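Local coordinates for response regulator receiver protein (Sinorhizobium medicae, PDB 2RDM) that probably acts as a phosphorylation-switched receiver domain in two-component signalling, at residues L10-A15 against V55-F60; M80-I85 against N96-S101. The protein carries 1 engineered substitution. All coordinates share one frame; numbering follows the deposited sequence. Where two conformers were deposited one is given.

Contact 1: L10-A15 against V55-F60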
ATOM      1  N   LEU A  10      -6.355   4.236 -26.054  1.00 32.95           N
ATOM      2  CA  LEU A  10      -7.671   3.769 -25.655  1.00 31.56           C
ATOM      3  C   LEU A  10      -8.197   2.789 -26.696  1.00 30.93           C
ATOM      4  O   LEU A  10      -8.341   3.149 -27.864  1.00 32.55           O
ATOM      5  CB  LEU A  10      -8.623   4.958 -25.507  1.00 30.25           C
ATOM      6  CG  LEU A  10     -10.121   4.705 -25.315  1.00 30.38           C
ATOM      7  CD1 LEU A  10     -10.417   4.105 -23.937  1.00 31.71           C
ATOM      8  CD2 LEU A  10     -10.912   5.994 -25.507  1.00 36.73           C
ATOM      9  N   ALA A  11      -8.485   1.561 -26.272  1.00 30.71           N
ATOM     10  CA  ALA A  11      -8.945   0.518 -27.186  1.00 28.09           C
ATOM     11  C   ALA A  11     -10.334   0.042 -26.788  1.00 30.07           C
ATOM     12  O   ALA A  11     -10.485  -0.654 -25.780  1.00 31.14           O
ATOM     13  CB  ALA A  11      -7.950  -0.669 -27.209  1.00 28.25           C
ATOM     14  N   ASP A  12     -11.339   0.448 -27.557  1.00 30.18           N
ATOM     15  CA  ASP A  12     -12.729   0.071 -27.283  1.00 36.47           C
ATOM     16  C   ASP A  12     -13.497  -0.098 -28.585  1.00 40.70           C
ATOM     17  O   ASP A  12     -13.387   0.732 -29.485  1.00 41.23           O
ATOM     18  CB  ASP A  12     -13.439   1.090 -26.357  1.00 37.66           C
ATOM     19  CG  ASP A  12     -14.788   0.573 -25.818  1.00 46.52           C
ATOM     20  OD1 ASP A  12     -15.694   0.217 -26.604  1.00 53.78           O
ATOM     21  OD2 ASP A  12     -14.957   0.520 -24.589  1.00 49.34           O
ATOM     22  N   ASP A  13     -14.286  -1.174 -28.629  1.00 50.90           N
ATOM     23  CA  ASP A  13     -15.089  -1.616 -29.781  1.00 59.37           C
ATOM     24  C   ASP A  13     -16.177  -0.656 -30.244  1.00 64.81           C
ATOM     25  O   ASP A  13     -16.217  -0.274 -31.417  1.00 65.95           O
ATOM     26  CB  ASP A  13     -15.779  -2.943 -29.436  1.00 63.45           C
ATOM     27  CG  ASP A  13     -15.320  -4.095 -30.300  1.00 69.63           C
ATOM     28  OD1 ASP A  13     -14.766  -3.857 -31.393  1.00 77.04           O
ATOM     29  OD2 ASP A  13     -15.542  -5.251 -29.886  1.00 73.22           O
ATOM     30  N   GLU A  14     -17.086  -0.308 -29.334  1.00 67.13           N
ATOM     31  CA  GLU A  14     -18.292   0.426 -29.718  1.00 72.16           C
ATOM     32  C   GLU A  14     -18.118   1.942 -29.783  1.00 69.93           C
ATOM     33  O   GLU A  14     -17.386   2.535 -28.983  1.00 66.24           O
ATOM     34  CB  GLU A  14     -19.498   0.034 -28.855  1.00 72.64           C
ATOM     35  CG  GLU A  14     -19.248  -0.038 -27.361  1.00 76.74           C
ATOM     36  CD  GLU A  14     -20.491  -0.457 -26.592  1.00 81.40           C
ATOM     37  OE1 GLU A  14     -21.561   0.155 -26.810  1.00 88.80           O
ATOM     38  OE2 GLU A  14     -20.399  -1.391 -25.764  1.00 87.16           O
ATOM     39  N   ALA A  15     -18.809   2.541 -30.754  1.00 70.71           N
ATOM     40  CA  ALA A  15     -18.707   3.966 -31.077  1.00 70.99           C
ATOM     41  C   ALA A  15     -19.132   4.899 -29.946  1.00 71.61           C
ATOM     42  O   ALA A  15     -18.428   5.874 -29.659  1.00 70.95           O
ATOM     43  CB  ALA A  15     -19.492   4.279 -32.355  1.00 70.36           C
ATOM     44  N   VAL A  55      -5.692   2.167 -21.755  1.00 24.82           N
ATOM     45  CA  VAL A  55      -7.046   1.857 -21.286  1.00 27.99           C
ATOM     46  C   VAL A  55      -7.703   0.952 -22.328  1.00 28.27           C
ATOM     47  O   VAL A  55      -7.993   1.412 -23.441  1.00 28.49           O
ATOM     48  CB  VAL A  55      -7.889   3.139 -21.096  1.00 28.94           C
ATOM     49  CG1 VAL A  55      -9.261   2.794 -20.611  1.00 25.87           C
ATOM     50  CG2 VAL A  55      -7.258   4.077 -20.073  1.00 22.75           C
ATOM     51  N   THR A  56      -7.961  -0.306 -21.964  1.00 30.06           N
ATOM     52  CA  THR A  56      -8.377  -1.314 -22.951  1.00 28.89           C
ATOM     53  C   THR A  56      -9.563  -2.161 -22.500  1.00 25.75           C
ATOM     54  O   THR A  56      -9.622  -2.572 -21.349  1.00 28.40           O
ATOM     55  CB  THR A  56      -7.180  -2.248 -23.389  1.00 28.92           C
ATOM     56  OG1 THR A  56      -7.605  -3.172 -24.411  1.00 33.50           O
ATOM     57  CG2 THR A  56      -6.593  -3.048 -22.208  1.00 27.22           C
ATOM     58  N   ASP A  57     -10.483  -2.434 -23.430  1.00 28.00           N
ATOM     59  CA  ASP A  57     -11.503  -3.495 -23.253  1.00 32.30           C
ATOM     60  C   ASP A  57     -10.884  -4.867 -23.052  1.00 32.94           C
ATOM     61  O   ASP A  57      -9.784  -5.116 -23.516  1.00 30.73           O
ATOM     62  CB  ASP A  57     -12.356  -3.649 -24.513  1.00 35.35           C
ATOM     63  CG  ASP A  57     -13.263  -2.489 -24.767  1.00 45.88           C
ATOM     64  OD1 ASP A  57     -13.244  -1.513 -23.987  1.00 46.43           O
ATOM     65  OD2 ASP A  57     -14.000  -2.567 -25.777  1.00 46.26           O
ATOM     66  N   ILE A  58     -11.636  -5.789 -22.451  1.00 31.34           N
ATOM     67  CA  ILE A  58     -11.194  -7.178 -22.358  1.00 34.71           C
ATOM     68  C   ILE A  58     -11.498  -7.917 -23.661  1.00 41.27           C
ATOM     69  O   ILE A  58     -10.632  -8.601 -24.208  1.00 43.17           O
ATOM     70  CB  ILE A  58     -11.848  -7.916 -21.143  1.00 38.31           C
ATOM     71  CG1 ILE A  58     -11.352  -7.315 -19.826  1.00 40.05           C
ATOM     72  CG2 ILE A  58     -11.571  -9.422 -21.180  1.00 44.52           C
ATOM     73  CD1 ILE A  58      -9.896  -6.947 -19.862  1.00 43.22           C
ATOM     74  N   ARG A  59     -12.725  -7.771 -24.155  1.00 40.47           N
ATOM     75  CA  ARG A  59     -13.162  -8.490 -25.346  1.00 47.32           C
ATOM     76  C   ARG A  59     -13.289  -7.551 -26.538  1.00 42.97           C
ATOM     77  O   ARG A  59     -13.865  -6.471 -26.430  1.00 45.54           O
ATOM     78  CB  ARG A  59     -14.507  -9.186 -25.100  1.00 49.13           C
ATOM     79  CG  ARG A  59     -14.563 -10.077 -23.872  1.00 59.43           C
ATOM     80  CD  ARG A  59     -15.994 -10.525 -23.599  1.00 62.04           C
ATOM     81  NE  ARG A  59     -16.156 -11.115 -22.269  1.00 77.65           N
ATOM     82  CZ  ARG A  59     -16.271 -12.420 -22.024  1.00 85.38           C
ATOM     83  NH1 ARG A  59     -16.245 -13.303 -23.018  1.00 88.08           N
ATOM     84  NH2 ARG A  59     -16.416 -12.847 -20.776  1.00 88.07           N
ATOM     85  N   PHE A  60     -12.743  -7.969 -27.674  1.00 39.74           N
ATOM     86  CA  PHE A  60     -12.977  -7.286 -28.934  1.00 37.94           C
ATOM     87  C   PHE A  60     -13.754  -8.233 -29.843  1.00 43.93           C
ATOM     88  O   PHE A  60     -14.085  -9.341 -29.420  1.00 44.49           O
ATOM     89  CB  PHE A  60     -11.653  -6.852 -29.543  1.00 35.03           C
ATOM     90  CG  PHE A  60     -10.915  -5.836 -28.697  1.00 36.23           C
ATOM     91  CD1 PHE A  60     -11.318  -4.501 -28.692  1.00 35.29           C
ATOM     92  CD2 PHE A  60      -9.851  -6.223 -27.887  1.00 36.94           C
ATOM     93  CE1 PHE A  60     -10.652  -3.556 -27.907  1.00 40.18           C
ATOM     94  CE2 PHE A  60      -9.178  -5.282 -27.095  1.00 32.04           C
ATOM     95  CZ  PHE A  60      -9.582  -3.956 -27.107  1.00 32.13           C
TER
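Leu10 pairs with Val55 in parallel register, and its CD1 methyl reaches CG1 of Val55 at 3.8 Å on a face of the sheet that helix 15-27 covers. Ala11 carries the backbone ladder: its N donates to Val55 O (2.9 Å), and its O receives Asp57 N (2.9 Å). The methyl of Ala11 lies on the other face, where CB meets CZ of Phe60 at 3.7 Å. The Phe60 ring turns its edge to the Ala11 backbone, with Ala11 C in the ring plane.

Past the strand end, Asp12 swings its CG away from the backbone N (chi1 -168°) and brings its carboxylate across that of Asp57. The two planes stand 81° apart, and OD2 of Asp12 comes within 2.7 Å of OD1 of Asp57. OD1 of Asp12 accepts Glu14 N in an Asx turn just ahead of helix 15-27, which ties the acid to the chain that leads into the helix. Asp13 N donates to OD2 of Asp57 over 3.2 Å, from above the carboxylate plane, 38° out of it. The Asp13 side chain leans toward Phe60, OD2 of Asp13 lying 3.4 Å from CA of Phe60.

With the Asp12 carboxylate set across the predicted phosphoacceptor Asp57, and Asp13 following to grip Asp57 by its backbone N-H, the arrangement is consistent with the acidic pocket of CheY-like receiver domains, which in relatives holds magnesium.

Contact 2: M80-I85 against N96-S101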
HETATM    1  N   MSE A  80       4.177   0.396 -17.481  1.00 29.38           N
HETATM    2  CA  MSE A  80       3.046   1.002 -18.185  1.00 26.35           C
HETATM    3  C   MSE A  80       1.783   0.910 -17.336  1.00 28.88           C
HETATM    4  O   MSE A  80       1.448  -0.180 -16.892  1.00 27.26           O
HETATM    5  CB  MSE A  80       2.765   0.276 -19.505  1.00 24.08           C
HETATM    6  CG  MSE A  80       1.697   0.980 -20.340  1.00 23.62           C
HETATM    7 SE   MSE A  80       2.435   2.624 -21.217  0.75 32.07          SE
HETATM    8  CE  MSE A  80       3.060   1.720 -22.825  1.00 30.93           C
ATOM      9  N   PRO A  81       1.132   2.052 -17.064  1.00 31.62           N
ATOM     10  CA  PRO A  81      -0.204   2.085 -16.486  1.00 25.50           C
ATOM     11  C   PRO A  81      -1.207   1.293 -17.336  1.00 25.52           C
ATOM     12  O   PRO A  81      -1.306   1.506 -18.540  1.00 26.40           O
ATOM     13  CB  PRO A  81      -0.547   3.570 -16.507  1.00 31.05           C
ATOM     14  CG  PRO A  81       0.798   4.235 -16.321  1.00 31.09           C
ATOM     15  CD  PRO A  81       1.696   3.411 -17.200  1.00 28.79           C
ATOM     16  N   ILE A  82      -1.922   0.376 -16.707  1.00 23.96           N
ATOM     17  CA  ILE A  82      -2.858  -0.466 -17.450  1.00 24.05           C
ATOM     18  C   ILE A  82      -4.194  -0.410 -16.719  1.00 23.83           C
ATOM     19  O   ILE A  82      -4.249  -0.738 -15.534  1.00 24.09           O
ATOM     20  CB  ILE A  82      -2.377  -1.933 -17.524  1.00 30.49           C
ATOM     21  CG1 ILE A  82      -1.036  -2.056 -18.261  1.00 29.47           C
ATOM     22  CG2 ILE A  82      -3.462  -2.845 -18.139  1.00 27.84           C
ATOM     23  CD1 ILE A  82      -1.083  -1.785 -19.749  1.00 25.60           C
ATOM     24  N   VAL A  83      -5.231   0.061 -17.411  1.00 25.62           N
ATOM     25  CA  VAL A  83      -6.604   0.011 -16.907  1.00 23.84           C
ATOM     26  C   VAL A  83      -7.424  -0.823 -17.877  1.00 24.23           C
ATOM     27  O   VAL A  83      -7.542  -0.472 -19.055  1.00 27.60           O
ATOM     28  CB  VAL A  83      -7.253   1.410 -16.782  1.00 24.51           C
ATOM     29  CG1 VAL A  83      -8.692   1.306 -16.248  1.00 24.69           C
ATOM     30  CG2 VAL A  83      -6.428   2.335 -15.849  1.00 27.01           C
ATOM     31  N   TYR A  84      -8.035  -1.884 -17.368  1.00 26.11           N
ATOM     32  CA  TYR A  84      -8.950  -2.695 -18.166  1.00 27.11           C
ATOM     33  C   TYR A  84     -10.375  -2.215 -17.985  1.00 29.27           C
ATOM     34  O   TYR A  84     -10.767  -1.817 -16.890  1.00 27.93           O
ATOM     35  CB  TYR A  84      -8.895  -4.153 -17.736  1.00 27.57           C
ATOM     36  CG  TYR A  84      -7.528  -4.826 -17.762  1.00 28.42           C
ATOM     37  CD1 TYR A  84      -6.961  -5.265 -18.965  1.00 29.20           C
ATOM     38  CD2 TYR A  84      -6.815  -5.037 -16.579  1.00 28.58           C
ATOM     39  CE1 TYR A  84      -5.729  -5.903 -18.981  1.00 32.64           C
ATOM     40  CE2 TYR A  84      -5.576  -5.676 -16.582  1.00 25.30           C
ATOM     41  CZ  TYR A  84      -5.027  -6.077 -17.786  1.00 21.03           C
ATOM     42  OH  TYR A  84      -3.847  -6.740 -17.787  1.00 25.08           O
ATOM     43  N   ILE A  85     -11.179  -2.309 -19.046  0.50 26.78           N
ATOM     44  CA  ILE A  85     -12.584  -1.901 -19.007  0.50 29.71           C
ATOM     45  C   ILE A  85     -13.441  -3.085 -19.445  0.50 25.66           C
ATOM     46  O   ILE A  85     -13.342  -3.513 -20.592  0.50 18.66           O
ATOM     47  CB  ILE A  85     -12.866  -0.708 -19.963  0.50 33.97           C
ATOM     48  CG1 ILE A  85     -11.978   0.506 -19.657  0.50 30.70           C
ATOM     49  CG2 ILE A  85     -14.350  -0.343 -19.973  0.50 37.08           C
ATOM     50  CD1 ILE A  85     -12.018   1.026 -18.253  0.50 31.91           C
ATOM     51  N   ASN A  96      -5.640 -13.254 -15.239  1.00 32.34           N
ATOM     52  CA  ASN A  96      -5.157 -12.754 -16.531  1.00 31.96           C
ATOM     53  C   ASN A  96      -4.573 -11.340 -16.530  1.00 29.95           C
ATOM     54  O   ASN A  96      -3.825 -10.986 -17.441  1.00 32.36           O
ATOM     55  CB  ASN A  96      -6.258 -12.827 -17.585  1.00 31.99           C
ATOM     56  CG  ASN A  96      -6.712 -14.238 -17.862  1.00 38.84           C
ATOM     57  OD1 ASN A  96      -6.002 -15.015 -18.491  1.00 39.35           O
ATOM     58  ND2 ASN A  96      -7.904 -14.574 -17.396  1.00 42.94           N
ATOM     59  N   GLY A  97      -4.942 -10.534 -15.536  1.00 27.14           N
ATOM     60  CA  GLY A  97      -4.456  -9.148 -15.445  1.00 28.95           C
ATOM     61  C   GLY A  97      -2.981  -9.120 -15.120  1.00 26.43           C
ATOM     62  O   GLY A  97      -2.456 -10.062 -14.540  1.00 26.99           O
ATOM     63  N   VAL A  98      -2.302  -8.040 -15.515  1.00 30.43           N
ATOM     64  CA  VAL A  98      -0.890  -7.870 -15.210  1.00 26.99           C
ATOM     65  C   VAL A  98      -0.725  -7.227 -13.824  1.00 26.74           C
ATOM     66  O   VAL A  98      -1.643  -6.585 -13.321  1.00 26.23           O
ATOM     67  CB  VAL A  98      -0.154  -7.011 -16.300  1.00 23.30           C
ATOM     68  CG1 VAL A  98      -0.086  -7.759 -17.625  1.00 29.71           C
ATOM     69  CG2 VAL A  98      -0.809  -5.646 -16.489  1.00 25.62           C
ATOM     70  N   PRO A  99       0.445  -7.389 -13.191  1.00 26.10           N
ATOM     71  CA  PRO A  99       0.548  -6.793 -11.861  1.00 28.00           C
ATOM     72  C   PRO A  99       0.344  -5.281 -11.869  1.00 30.51           C
ATOM     73  O   PRO A  99       0.718  -4.622 -12.839  1.00 32.70           O
ATOM     74  CB  PRO A  99       1.979  -7.114 -11.468  1.00 29.84           C
ATOM     75  CG  PRO A  99       2.316  -8.331 -12.256  1.00 28.34           C
ATOM     76  CD  PRO A  99       1.684  -8.095 -13.563  1.00 28.32           C
ATOM     77  N   ASP A 100      -0.249  -4.765 -10.791  1.00 31.01           N
ATOM     78  CA  ASP A 100      -0.495  -3.333 -10.569  1.00 33.98           C
ATOM     79  C   ASP A 100      -1.433  -2.651 -11.562  1.00 31.04           C
ATOM     80  O   ASP A 100      -1.421  -1.427 -11.693  1.00 32.37           O
ATOM     81  CB  ASP A 100       0.824  -2.539 -10.456  1.00 33.67           C
ATOM     82  CG  ASP A 100       1.729  -3.077  -9.385  1.00 44.10           C
ATOM     83  OD1 ASP A 100       1.265  -3.212  -8.235  1.00 44.84           O
ATOM     84  OD2 ASP A 100       2.898  -3.370  -9.695  1.00 51.51           O
ATOM     85  N   SER A 101      -2.244  -3.442 -12.258  1.00 29.86           N
ATOM     86  CA  SER A 101      -3.249  -2.899 -13.141  1.00 25.51           C
ATOM     87  C   SER A 101      -4.520  -2.658 -12.335  1.00 25.61           C
ATOM     88  O   SER A 101      -4.623  -3.113 -11.186  1.00 26.40           O
ATOM     89  CB  SER A 101      -3.504  -3.870 -14.282  1.00 24.57           C
ATOM     90  OG  SER A 101      -3.975  -5.120 -13.756  1.00 29.02           O
TER
HETATM   91  O   HOH W   1      -0.534  -0.252 -14.038  1.00 27.74           O
HETATM   92  O   HOH W   2      -3.224  -8.835 -19.132  1.00 29.89           O
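Tyr84 extends its ring from strand 82-86 to the loop after helix 93-96, where its OH accepts the backbone N-H of Val98 at 3.0 Å. Packing is closest around this ring. Ser101 OG sits at the ring edge, 3.3 Å from CE2 of Tyr84, and CG2 of Val98 comes to 3.5 Å from OH of Tyr84. Ile82 lays its own CG2 over one face of the ring near the rim, while its CG1 meets Val98 CG2 at 4.0 Å, the two side chains crossing at about a right angle.

Ser101 OG lies between its backbone N and carbonyl carbon (chi1 61°), which turns it back to donate to Val98 O across the type II turn; Trp93 NE1 also hydrogen-bonds to OG.

Elsewhere waters bridge the two segments. On the looser side, at the exposed Asp100, one water accepts from Ile82 N and donates to Asp100 O. Beyond the ring, a second accepts from Tyr84 OH at 2.6 Å and donates to Asn96 O at 2.8 Å.

The phenol hydroxyl thus uses both its acceptor and its donor capacity, which fixes its rotation and ties the ring end to the loop backbone, directly and through water.

How the contacts relate
Contacts 1 and 2 meet edge to edge in the parallel sheet, where strands 53-57 and 82-86 are neighbours; they lie about 14 Å apart, centre to centre. Probable backbone hydrogen bonds join them, Thr56 O to Ile85 N at 2.8 Å and Thr56 N to Val83 O at 2.9 Å. Ile58, just past the strand, packs its CD1 on CD1 of Tyr84 at 3.5 Å. The predicted phosphorylation site belongs to contact 1, where a bound glycerol, probably from the crystallisation liquor, lies about 3 Å from the Asp57 side chain. Contact 2 joins strand 82-86 to the loop that leads into edge strand 102-105.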